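PDB 6NHX: ATP-dependent DNA ligase from Mycobacterium tuberculosis, which uses ATP to seal breaks in double-stranded DNA and, with Ku, repairs double-strand breaks by non-homologous end joining. Local coordinates for residues G30-Y35 with W107-L112; G79-L84 with S93-R98; N190-V195 with G285-S290. The protein carries 1 engineered substitution. All blocks are in the same frame, centred on the assembly; numbering follows the deposited sequence.

Contact 1 of 3, residues G30-Y35 with W107-L112; sequences GMWDGY and WAFDLL. Engineered in segment 30-35: Met31 (natural residue Lys). With ATP (adenosine-5'-triphosphate), chain B.
Trp107 drives the edge of its six-membered ring into the face of Trp32, a T-shaped pair with planes at 84° and ring centroids 4.9 Å apart. CE3 and CZ3 of Trp107 do the touching; CZ3 comes 3.6 Å from Trp32 CE3. The opposite face of the Trp32 indole lies against Gly30 O, near the rim. Trp32 CG stands beside its own backbone N (chi1 -44°), and this sends the ring across to strand 105-114. At the ring's far edge Trp32 CD1 meets the edge of Phe109 at CD2, 4.2 Å away.

Phe109 lays one face over the adenine of ATP, with CE2 3.4 Å from ATP C6 and ATP N1 over the ring centre. Backbone atoms of 30-35 read the purine: Trp32 N donates to ATP N7 over 2.9 Å, nearly straight at 173°, and ATP N6 donates to Gly30 O over 3.0 Å. The engineered Met31, in place of the natural lysine of the family's KxDG motif, passes the ribose, SD 3.8 Å from ATP C5'.

The two segments thus meet through their aromatic rings, with no polar bond between them. Their polar bonds to the base come from main-chain atoms, at N6 and N7, and Phe109 covers one face; side chains elsewhere, Glu29 and Lys185 among them, add their own bonds to ATP.

Contact 2 of 3, residues G79-L84 with S93-R98; sequences GEAVVL and SQMQNR. With ATP (adenosine-5'-triphosphate), chain B.
Met95 bends back from helix 92-96 and puts its methyl CE against the backbone of strand 74-82, 3.4 Å from Ala81 O and 4.1 Å from Ala81 CB. The bends at chi2 and chi3 (62° and 70°) curl the thioether round, so that CE also lies 3.6 Å from Val83 CG2. Val83 is the other half of the contact. Its two methyls divide the helix surface between them: CG2 packs beside Met95, while CG1, anti to the backbone N, turns to the aliphatic part of Gln94 and sits 3.8 Å from Gln94 CB. The Val83 and Gln94 side chains cross at about a right angle, the valine meeting the glutamine near its root.

Further along the chain, the end of Gln94 nears the main chain of Leu84. A water donates to Leu84 O over 2.9 Å; its approach to Gln94 OE1 is too short to trust in detail, so the bridge is doubtful.

The next shell holds both partners in place. Ala81 is paired through its backbone with Tyr35, whose side chain also touches Met95, and Val83 is bonded through its main chain to Ser91, just ahead of the helix. Gln96 NE2 reaches Leu295 O, linking the helix to the C-terminal domain. Glu80, one residue before Ala81, brings OE1 to 3.6 Å from ATP N9.

This is a short helix packed by apolar groups beside the end of a central strand in the nucleotidyltransferase domain of a DNA ligase, the same strand carrying into the ATP pocket the glutamate of a GE sequence that fits motif III of the family.

Contact 3 of 3, residues N190-V195 with G285-S290; sequences NTQEVV and GRLRQS
Leu287 pushes its branched end at strand 190-201, where CD1 meets Val194 CG1 at 4.0 Å, tip to tip. Its other methyl, CD2, lies more loosely over the root of Gln192, 4.4 Å from Gln192 CB. With CG set beside the backbone N (chi1 -66°), the leucine leaves the loop between strands 273-278 and 291-295 and bridges two residues on the same face of the strand. Met213 touches both Leu287 and Val194, while Tyr278 and Trp281 pack on both Leu287 and Gln192, so the pair sits within a larger apolar core of the OB domain.

The end of Gln192 is polar. Its NE2 donates to Glu193 O over 2.8 Å at 166°, in the carbonyl plane and close to the plane of its own amide. NE2 also bonds to Val305 O, and OE1 accepts from Glu307 N; three bonds in all fix the rotation of the amide, and the two to Val305 and Glu307 tie the chain's C-terminal end to the strand.

Chemically the contact is split: the loop is fastened to the strand by a few methyl and methylene contacts, whereas the buried amide of Gln192 has its hydrogen-bonding needs met by main-chain groups rather than by the loop.

From the N terminus, 30-35 opens contact 1 at the end of strand 26-31. The chain then runs through strand 74-82, and contact 2 closes the short connection of eight residues between 79-84 and 93-98, before 107-112 returns to close contact 1. Contact 2 is therefore nested inside contact 1. The two touch through neighbouring strands 74-82 and 105-114 and line the same ATP pocket; contact 1 joins the two sheets of the nucleotidyltransferase domain, and contact 2 packs a helix on one of them. Contact 3 follows in series in the OB domain, closing a loop of about 90 residues from 190-195 to 285-290; its centre lies about 26 Å from that of contact 1.

Contact 1 of 3, residues G30-Y35 with W107-L112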
loop_
_atom_site.group_PDB
_atom_site.type_symbol
_atom_site.label_atom_id
_atom_site.label_comp_id
_atom_site.label_asym_id
_atom_site.label_seq_id
_atom_site.Cartn_x
_atom_site.Cartn_y
_atom_site.Cartn_z
ATOM N N GLY A 30 -7.179 10.069 3.577
ATOM C CA GLY A 30 -6.842 9.367 2.358
ATOM C C GLY A 30 -6.089 8.080 2.639
ATOM O O GLY A 30 -5.320 7.967 3.597
ATOM N N MET A 31 -6.360 7.064 1.818
ATOM C CA MET A 31 -5.587 5.827 1.842
ATOM C C MET A 31 -4.378 5.989 0.923
ATOM O O MET A 31 -4.542 6.220 -0.281
ATOM C CB MET A 31 -6.447 4.657 1.369
ATOM C CG MET A 31 -5.658 3.360 1.279
ATOM S SD MET A 31 -6.598 2.039 0.492
ATOM C CE MET A 31 -7.839 1.729 1.750
ATOM N N TRP A 32 -3.177 5.847 1.490
ATOM C CA TRP A 32 -1.912 6.060 0.780
ATOM C C TRP A 32 -1.240 4.715 0.504
ATOM O O TRP A 32 -0.868 4.004 1.446
ATOM C CB TRP A 32 -0.970 6.949 1.599
ATOM C CG TRP A 32 -1.645 8.142 2.224
ATOM C CD1 TRP A 32 -1.677 8.463 3.563
ATOM C CD2 TRP A 32 -2.405 9.150 1.547
ATOM N NE1 TRP A 32 -2.401 9.629 3.751
ATOM C CE2 TRP A 32 -2.878 10.052 2.531
ATOM C CE3 TRP A 32 -2.762 9.363 0.201
ATOM C CZ2 TRP A 32 -3.650 11.174 2.206
ATOM C CZ3 TRP A 32 -3.539 10.474 -0.116
ATOM C CH2 TRP A 32 -3.973 11.367 0.884
ATOM N N ASP A 33 -1.065 4.365 -0.776
ATOM C CA ASP A 33 -0.336 3.139 -1.107
ATOM C C ASP A 33 1.155 3.344 -0.870
ATOM O O ASP A 33 1.759 4.260 -1.434
ATOM C CB ASP A 33 -0.570 2.735 -2.565
ATOM C CG ASP A 33 -1.775 1.817 -2.739
ATOM O OD1 ASP A 33 -2.619 1.769 -1.823
ATOM O OD2 ASP A 33 -1.882 1.138 -3.791
ATOM N N GLY A 34 1.748 2.516 -0.028
ATOM C CA GLY A 34 3.165 2.609 0.271
ATOM C C GLY A 34 3.546 1.522 1.250
ATOM O O GLY A 34 2.890 0.470 1.286
ATOM N N TYR A 35 4.577 1.756 2.053
ATOM C CA TYR A 35 4.977 0.827 3.101
ATOM C C TYR A 35 4.750 1.497 4.451
ATOM O O TYR A 35 5.162 2.645 4.659
ATOM C CB TYR A 35 6.448 0.427 2.981
ATOM C CG TYR A 35 6.811 -0.477 1.831
ATOM C CD1 TYR A 35 5.945 -1.461 1.367
ATOM C CD2 TYR A 35 8.041 -0.357 1.223
ATOM C CE1 TYR A 35 6.310 -2.285 0.307
ATOM C CE2 TYR A 35 8.412 -1.166 0.179
ATOM C CZ TYR A 35 7.552 -2.124 -0.280
ATOM O OH TYR A 35 7.968 -2.911 -1.329
ATOM N N TRP A 107 4.742 10.158 4.968
ATOM C CA TRP A 107 3.500 10.868 5.252
ATOM C C TRP A 107 2.988 10.364 6.594
ATOM O O TRP A 107 2.540 9.215 6.703
ATOM C CB TRP A 107 2.463 10.649 4.151
ATOM C CG TRP A 107 2.786 11.407 2.868
ATOM C CD1 TRP A 107 3.950 12.062 2.572
ATOM C CD2 TRP A 107 1.935 11.577 1.718
ATOM N NE1 TRP A 107 3.873 12.635 1.318
ATOM C CE2 TRP A 107 2.646 12.352 0.778
ATOM C CE3 TRP A 107 0.644 11.156 1.398
ATOM C CZ2 TRP A 107 2.108 12.709 -0.456
ATOM C CZ3 TRP A 107 0.112 11.517 0.160
ATOM C CH2 TRP A 107 0.845 12.273 -0.752
ATOM N N ALA A 108 3.042 11.234 7.595
ATOM C CA ALA A 108 2.656 10.859 8.948
ATOM C C ALA A 108 1.151 10.989 9.125
ATOM O O ALA A 108 0.538 11.961 8.662
ATOM C CB ALA A 108 3.349 11.780 9.954
ATOM N N PHE A 109 0.567 10.019 9.828
ATOM C CA PHE A 109 -0.852 10.082 10.160
ATOM C C PHE A 109 -1.182 9.762 11.611
ATOM O O PHE A 109 -2.362 9.823 11.989
ATOM C CB PHE A 109 -1.742 9.284 9.185
ATOM C CG PHE A 109 -1.280 7.873 8.907
ATOM C CD1 PHE A 109 -1.233 6.912 9.922
ATOM C CD2 PHE A 109 -0.966 7.476 7.594
ATOM C CE1 PHE A 109 -0.833 5.593 9.652
ATOM C CE2 PHE A 109 -0.567 6.165 7.320
ATOM C CZ PHE A 109 -0.501 5.228 8.343
ATOM N N ASP A 110 -0.187 9.463 12.441
ATOM C CA ASP A 110 -0.456 9.349 13.867
ATOM C C ASP A 110 0.779 9.780 14.644
ATOM O O ASP A 110 1.901 9.807 14.125
ATOM C CB ASP A 110 -0.953 7.962 14.294
ATOM C CG ASP A 110 -2.098 8.046 15.287
ATOM O OD1 ASP A 110 -2.061 8.964 16.146
ATOM O OD2 ASP A 110 -3.032 7.212 15.206
ATOM N N LEU A 111 0.540 10.124 15.908
ATOM C CA LEU A 111 1.576 10.542 16.841
ATOM C C LEU A 111 1.373 9.703 18.088
ATOM O O LEU A 111 0.299 9.762 18.708
ATOM C CB LEU A 111 1.416 12.026 17.171
ATOM C CG LEU A 111 2.424 12.614 18.164
ATOM C CD1 LEU A 111 3.842 12.593 17.591
ATOM C CD2 LEU A 111 2.031 14.037 18.526
ATOM N N LEU A 112 2.358 8.870 18.416
ATOM C CA LEU A 112 2.213 7.918 19.511
ATOM C C LEU A 112 2.982 8.306 20.760
ATOM O O LEU A 112 2.720 7.744 21.831
ATOM C CB LEU A 112 2.675 6.522 19.073
ATOM C CG LEU A 112 2.078 6.007 17.761
ATOM C CD1 LEU A 112 2.494 4.566 17.518
ATOM C CD2 LEU A 112 0.552 6.159 17.743
HETATM P PG ATP B . -3.345 -4.817 5.506
HETATM O O1G ATP B . -4.532 -4.051 6.053
HETATM O O2G ATP B . -3.102 -6.172 6.142
HETATM O O3G ATP B . -2.089 -3.966 5.438
HETATM P PB ATP B . -3.251 -4.562 2.590
HETATM O O1B ATP B . -3.875 -5.335 1.457
HETATM O O2B ATP B . -1.764 -4.286 2.621
HETATM O O3B ATP B . -3.731 -5.222 3.981
HETATM P PA ATP B . -5.174 -2.498 1.920
HETATM O O1A ATP B . -6.364 -3.402 2.028
HETATM O O2A ATP B . -4.579 -2.025 0.619
HETATM O O3A ATP B . -3.996 -3.161 2.768
HETATM O "O5'" ATP B . -5.364 -1.266 2.953
HETATM C "C5'" ATP B . -4.522 -0.119 2.874
HETATM C "C4'" ATP B . -3.198 -0.349 3.609
HETATM O "O4'" ATP B . -2.526 0.909 3.667
HETATM C "C3'" ATP B . -3.366 -0.815 5.040
HETATM O "O3'" ATP B . -2.178 -1.492 5.441
HETATM C "C2'" ATP B . -3.432 0.499 5.765
HETATM O "O2'" ATP B . -3.098 0.379 7.155
HETATM C "C1'" ATP B . -2.409 1.348 5.018
HETATM N N9 ATP B . -2.779 2.777 4.993
HETATM C C8 ATP B . -2.751 3.594 3.909
HETATM N N7 ATP B . -3.120 4.861 4.246
HETATM C C5 ATP B . -3.364 4.844 5.570
HETATM C C6 ATP B . -3.810 5.827 6.547
HETATM N N6 ATP B . -4.085 7.081 6.169
HETATM N N1 ATP B . -3.954 5.424 7.818
HETATM C C2 ATP B . -3.700 4.172 8.216
HETATM N N3 ATP B . -3.303 3.209 7.371
HETATM C C4 ATP B . -3.144 3.489 6.058
#

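Contact 2 of 3, residues G79-L84 with S93-R98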
loop_
_atom_site.group_PDB
_atom_site.type_symbol
_atom_site.label_atom_id
_atom_site.label_comp_id
_atom_site.label_asym_id
_atom_site.label_seq_id
_atom_site.Cartn_x
_atom_site.Cartn_y
_atom_site.Cartn_z
ATOM N N GLY A 79 2.980 6.301 10.040
ATOM C CA GLY A 79 2.631 6.816 8.735
ATOM C C GLY A 79 3.049 5.863 7.644
ATOM O O GLY A 79 3.320 4.686 7.892
ATOM N N GLU A 80 3.127 6.403 6.431
ATOM C CA GLU A 80 3.413 5.615 5.237
ATOM C C GLU A 80 4.627 6.195 4.529
ATOM O O GLU A 80 4.685 7.405 4.296
ATOM C CB GLU A 80 2.217 5.652 4.275
ATOM C CG GLU A 80 2.164 4.502 3.289
ATOM C CD GLU A 80 1.341 3.341 3.806
ATOM O OE1 GLU A 80 0.794 3.446 4.919
ATOM O OE2 GLU A 80 1.233 2.323 3.096
ATOM N N ALA A 81 5.589 5.343 4.180
ATOM C CA ALA A 81 6.610 5.739 3.220
ATOM C C ALA A 81 6.015 5.594 1.827
ATOM O O ALA A 81 5.409 4.568 1.510
ATOM C CB ALA A 81 7.849 4.860 3.363
ATOM N N VAL A 82 6.162 6.638 1.009
ATOM C CA VAL A 82 5.518 6.701 -0.294
ATOM C C VAL A 82 6.492 7.188 -1.357
ATOM O O VAL A 82 7.435 7.947 -1.089
ATOM C CB VAL A 82 4.250 7.583 -0.312
ATOM C CG1 VAL A 82 3.166 7.017 0.597
ATOM C CG2 VAL A 82 4.623 9.021 0.086
ATOM N N VAL A 83 6.226 6.747 -2.579
ATOM C CA VAL A 83 6.828 7.290 -3.785
ATOM C C VAL A 83 5.685 7.817 -4.634
ATOM O O VAL A 83 4.735 7.082 -4.924
ATOM C CB VAL A 83 7.641 6.225 -4.551
ATOM C CG1 VAL A 83 8.104 6.741 -5.918
ATOM C CG2 VAL A 83 8.815 5.727 -3.731
ATOM N N LEU A 84 5.783 9.075 -5.046
ATOM C CA LEU A 84 4.717 9.727 -5.792
ATOM C C LEU A 84 4.867 9.480 -7.289
ATOM O O LEU A 84 5.976 9.518 -7.830
ATOM C CB LEU A 84 4.725 11.234 -5.507
ATOM C CG LEU A 84 4.680 11.622 -4.025
ATOM C CD1 LEU A 84 4.576 13.139 -3.861
ATOM C CD2 LEU A 84 3.525 10.910 -3.307
ATOM N N SER A 93 3.450 0.368 -6.795
ATOM C CA SER A 93 4.396 -0.253 -7.718
ATOM C C SER A 93 5.665 0.584 -7.844
ATOM O O SER A 93 6.762 0.031 -7.970
ATOM C CB SER A 93 3.757 -0.517 -9.084
ATOM O OG SER A 93 3.381 0.677 -9.744
ATOM N N GLN A 94 5.549 1.918 -7.803
ATOM C CA GLN A 94 6.766 2.720 -7.859
ATOM C C GLN A 94 7.586 2.597 -6.584
ATOM O O GLN A 94 8.821 2.633 -6.641
ATOM C CB GLN A 94 6.463 4.179 -8.206
ATOM C CG GLN A 94 5.858 4.292 -9.597
ATOM C CD GLN A 94 5.860 5.694 -10.153
ATOM O OE1 GLN A 94 6.738 6.500 -9.847
ATOM N NE2 GLN A 94 4.873 5.991 -10.990
ATOM N N MET A 95 6.930 2.441 -5.436
ATOM C CA MET A 95 7.651 2.131 -4.211
ATOM C C MET A 95 8.344 0.777 -4.310
ATOM O O MET A 95 9.541 0.652 -4.028
ATOM C CB MET A 95 6.699 2.174 -3.017
ATOM C CG MET A 95 7.293 1.598 -1.754
ATOM S SD MET A 95 8.748 2.492 -1.179
ATOM C CE MET A 95 8.019 4.013 -0.625
ATOM N N GLN A 96 7.607 -0.251 -4.740
ATOM C CA GLN A 96 8.167 -1.593 -4.837
ATOM C C GLN A 96 9.334 -1.661 -5.810
ATOM O O GLN A 96 10.240 -2.485 -5.637
ATOM C CB GLN A 96 7.062 -2.540 -5.300
ATOM C CG GLN A 96 6.836 -3.701 -4.400
ATOM C CD GLN A 96 5.763 -4.632 -4.919
ATOM O OE1 GLN A 96 5.298 -4.511 -6.060
ATOM N NE2 GLN A 96 5.346 -5.548 -4.071
ATOM N N ASN A 97 9.332 -0.822 -6.842
ATOM C CA ASN A 97 10.368 -0.840 -7.859
ATOM C C ASN A 97 11.315 0.343 -7.746
ATOM O O ASN A 97 11.963 0.707 -8.728
ATOM C CB ASN A 97 9.745 -0.910 -9.256
ATOM C CG ASN A 97 9.030 -2.234 -9.508
ATOM O OD1 ASN A 97 9.646 -3.196 -9.949
ATOM N ND2 ASN A 97 7.733 -2.278 -9.243
ATOM N N ARG A 98 11.410 0.946 -6.569
ATOM C CA ARG A 98 12.221 2.146 -6.437
ATOM C C ARG A 98 13.691 1.817 -6.610
ATOM O O ARG A 98 14.152 0.712 -6.311
ATOM C CB ARG A 98 11.982 2.821 -5.090
ATOM C CG ARG A 98 12.497 2.071 -3.886
ATOM C CD ARG A 98 12.099 2.837 -2.643
ATOM N NE ARG A 98 12.317 2.098 -1.403
ATOM C CZ ARG A 98 13.317 2.335 -0.563
ATOM N NH1 ARG A 98 14.199 3.290 -0.835
ATOM N NH2 ARG A 98 13.438 1.620 0.548
HETATM P PG ATP B . -3.345 -4.817 5.506
HETATM O O1G ATP B . -4.532 -4.051 6.053
HETATM O O2G ATP B . -3.102 -6.172 6.142
HETATM O O3G ATP B . -2.089 -3.966 5.438
HETATM P PB ATP B . -3.251 -4.562 2.590
HETATM O O1B ATP B . -3.875 -5.335 1.457
HETATM O O2B ATP B . -1.764 -4.286 2.621
HETATM O O3B ATP B . -3.731 -5.222 3.981
HETATM P PA ATP B . -5.174 -2.498 1.920
HETATM O O1A ATP B . -6.364 -3.402 2.028
HETATM O O2A ATP B . -4.579 -2.025 0.619
HETATM O O3A ATP B . -3.996 -3.161 2.768
HETATM O "O5'" ATP B . -5.364 -1.266 2.953
HETATM C "C5'" ATP B . -4.522 -0.119 2.874
HETATM C "C4'" ATP B . -3.198 -0.349 3.609
HETATM O "O4'" ATP B . -2.526 0.909 3.667
HETATM C "C3'" ATP B . -3.366 -0.815 5.040
HETATM O "O3'" ATP B . -2.178 -1.492 5.441
HETATM C "C2'" ATP B . -3.432 0.499 5.765
HETATM O "O2'" ATP B . -3.098 0.379 7.155
HETATM C "C1'" ATP B . -2.409 1.348 5.018
HETATM N N9 ATP B . -2.779 2.777 4.993
HETATM C C8 ATP B . -2.751 3.594 3.909
HETATM N N7 ATP B . -3.120 4.861 4.246
HETATM C C5 ATP B . -3.364 4.844 5.570
HETATM C C6 ATP B . -3.810 5.827 6.547
HETATM N N6 ATP B . -4.085 7.081 6.169
HETATM N N1 ATP B . -3.954 5.424 7.818
HETATM C C2 ATP B . -3.700 4.172 8.216
HETATM N N3 ATP B . -3.303 3.209 7.371
HETATM C C4 ATP B . -3.144 3.489 6.058
HETATM O O HOH W 1 7.498 8.760 -10.156
#

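Contact 3 of 3, residues N190-V195 with G285-S290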
loop_
_atom_site.group_PDB
_atom_site.type_symbol
_atom_site.label_atom_id
_atom_site.label_comp_id
_atom_site.label_asym_id
_atom_site.label_seq_id
_atom_site.Cartn_x
_atom_site.Cartn_y
_atom_site.Cartn_z
ATOM N N ASN A 190 -12.646 -2.311 -6.939
ATOM C CA ASN A 190 -12.534 -3.731 -6.648
ATOM C C ASN A 190 -11.103 -4.171 -6.923
ATOM O O ASN A 190 -10.491 -3.751 -7.910
ATOM C CB ASN A 190 -13.441 -4.523 -7.587
ATOM C CG ASN A 190 -14.900 -4.310 -7.307
ATOM O OD1 ASN A 190 -15.303 -4.097 -6.163
ATOM N ND2 ASN A 190 -15.712 -4.370 -8.357
ATOM N N THR A 191 -10.569 -5.018 -6.046
ATOM C CA THR A 191 -9.227 -5.568 -6.196
ATOM C C THR A 191 -9.292 -7.089 -6.148
ATOM O O THR A 191 -10.164 -7.674 -5.496
ATOM C CB THR A 191 -8.287 -4.990 -5.125
ATOM O OG1 THR A 191 -8.210 -3.567 -5.299
ATOM C CG2 THR A 191 -6.888 -5.568 -5.234
ATOM N N GLN A 192 -8.403 -7.733 -6.902
ATOM C CA GLN A 192 -8.362 -9.187 -6.976
ATOM C C GLN A 192 -6.906 -9.624 -6.930
ATOM O O GLN A 192 -6.073 -9.072 -7.654
ATOM C CB GLN A 192 -9.011 -9.666 -8.281
ATOM C CG GLN A 192 -8.933 -11.174 -8.534
ATOM C CD GLN A 192 -9.667 -11.980 -7.487
ATOM O OE1 GLN A 192 -10.853 -11.741 -7.223
ATOM N NE2 GLN A 192 -8.971 -12.948 -6.879
ATOM N N GLU A 193 -6.604 -10.593 -6.066
ATOM C CA GLU A 193 -5.320 -11.267 -6.099
ATOM C C GLU A 193 -5.286 -12.237 -7.272
ATOM O O GLU A 193 -6.261 -12.956 -7.553
ATOM C CB GLU A 193 -5.087 -12.028 -4.796
ATOM C CG GLU A 193 -4.997 -11.107 -3.591
ATOM C CD GLU A 193 -5.164 -11.843 -2.283
ATOM O OE1 GLU A 193 -5.187 -13.091 -2.287
ATOM O OE2 GLU A 193 -5.273 -11.162 -1.243
ATOM N N VAL A 194 -4.145 -12.262 -7.956
ATOM C CA VAL A 194 -3.941 -13.142 -9.102
ATOM C C VAL A 194 -2.550 -13.745 -9.006
ATOM O O VAL A 194 -1.680 -13.240 -8.298
ATOM C CB VAL A 194 -4.113 -12.415 -10.455
ATOM C CG1 VAL A 194 -5.538 -11.893 -10.631
ATOM C CG2 VAL A 194 -3.100 -11.289 -10.576
ATOM N N VAL A 195 -2.344 -14.855 -9.708
ATOM C CA VAL A 195 -1.025 -15.466 -9.841
ATOM C C VAL A 195 -0.491 -15.176 -11.238
ATOM O O VAL A 195 -1.231 -15.269 -12.229
ATOM C CB VAL A 195 -1.084 -16.978 -9.553
ATOM C CG1 VAL A 195 0.267 -17.656 -9.813
ATOM C CG2 VAL A 195 -1.548 -17.213 -8.128
ATOM N N GLY A 285 -14.601 -15.166 -17.439
ATOM C CA GLY A 285 -13.591 -15.208 -16.403
ATOM C C GLY A 285 -12.438 -14.245 -16.570
ATOM O O GLY A 285 -11.379 -14.470 -15.972
ATOM N N ARG A 286 -12.604 -13.182 -17.348
ATOM C CA ARG A 286 -11.557 -12.185 -17.519
ATOM C C ARG A 286 -11.853 -10.951 -16.670
ATOM O O ARG A 286 -13.007 -10.644 -16.371
ATOM C CB ARG A 286 -11.442 -11.763 -18.984
ATOM C CG ARG A 286 -11.335 -12.921 -19.969
ATOM C CD ARG A 286 -10.012 -13.652 -19.809
ATOM N NE ARG A 286 -9.840 -14.699 -20.813
ATOM C CZ ARG A 286 -9.392 -14.475 -22.044
ATOM N NH1 ARG A 286 -9.083 -13.238 -22.419
ATOM N NH2 ARG A 286 -9.257 -15.481 -22.902
ATOM N N LEU A 287 -10.797 -10.236 -16.290
ATOM C CA LEU A 287 -10.928 -9.008 -15.510
ATOM C C LEU A 287 -11.036 -7.819 -16.461
ATOM O O LEU A 287 -10.133 -7.582 -17.271
ATOM C CB LEU A 287 -9.742 -8.850 -14.561
ATOM C CG LEU A 287 -9.648 -9.908 -13.463
ATOM C CD1 LEU A 287 -8.246 -9.911 -12.861
ATOM C CD2 LEU A 287 -10.692 -9.672 -12.379
ATOM N N ARG A 288 -12.144 -7.084 -16.373
ATOM C CA ARG A 288 -12.317 -5.882 -17.176
ATOM C C ARG A 288 -11.641 -4.688 -16.510
ATOM O O ARG A 288 -11.561 -4.597 -15.279
ATOM C CB ARG A 288 -13.800 -5.569 -17.374
ATOM C CG ARG A 288 -14.477 -6.419 -18.422
ATOM C CD ARG A 288 -15.767 -5.779 -18.894
ATOM N NE ARG A 288 -16.215 -6.355 -20.158
ATOM C CZ ARG A 288 -17.277 -7.143 -20.282
ATOM N NH1 ARG A 288 -18.010 -7.444 -19.218
ATOM N NH2 ARG A 288 -17.609 -7.627 -21.470
ATOM N N GLN A 289 -11.153 -3.768 -17.344
ATOM C CA GLN A 289 -10.543 -2.517 -16.889
ATOM C C GLN A 289 -9.498 -2.771 -15.809
ATOM O O GLN A 289 -9.473 -2.124 -14.757
ATOM C CB GLN A 289 -11.603 -1.521 -16.428
ATOM C CG GLN A 289 -12.488 -1.028 -17.559
ATOM C CD GLN A 289 -13.493 -0.003 -17.099
ATOM O OE1 GLN A 289 -14.694 -0.268 -17.069
ATOM N NE2 GLN A 289 -13.010 1.177 -16.730
ATOM N N SER A 290 -8.630 -3.736 -16.077
ATOM C CA SER A 290 -7.650 -4.140 -15.088
ATOM C C SER A 290 -6.534 -3.108 -14.990
ATOM O O SER A 290 -6.208 -2.412 -15.957
ATOM C CB SER A 290 -7.070 -5.510 -15.448
ATOM O OG SER A 290 -6.441 -5.474 -16.721
#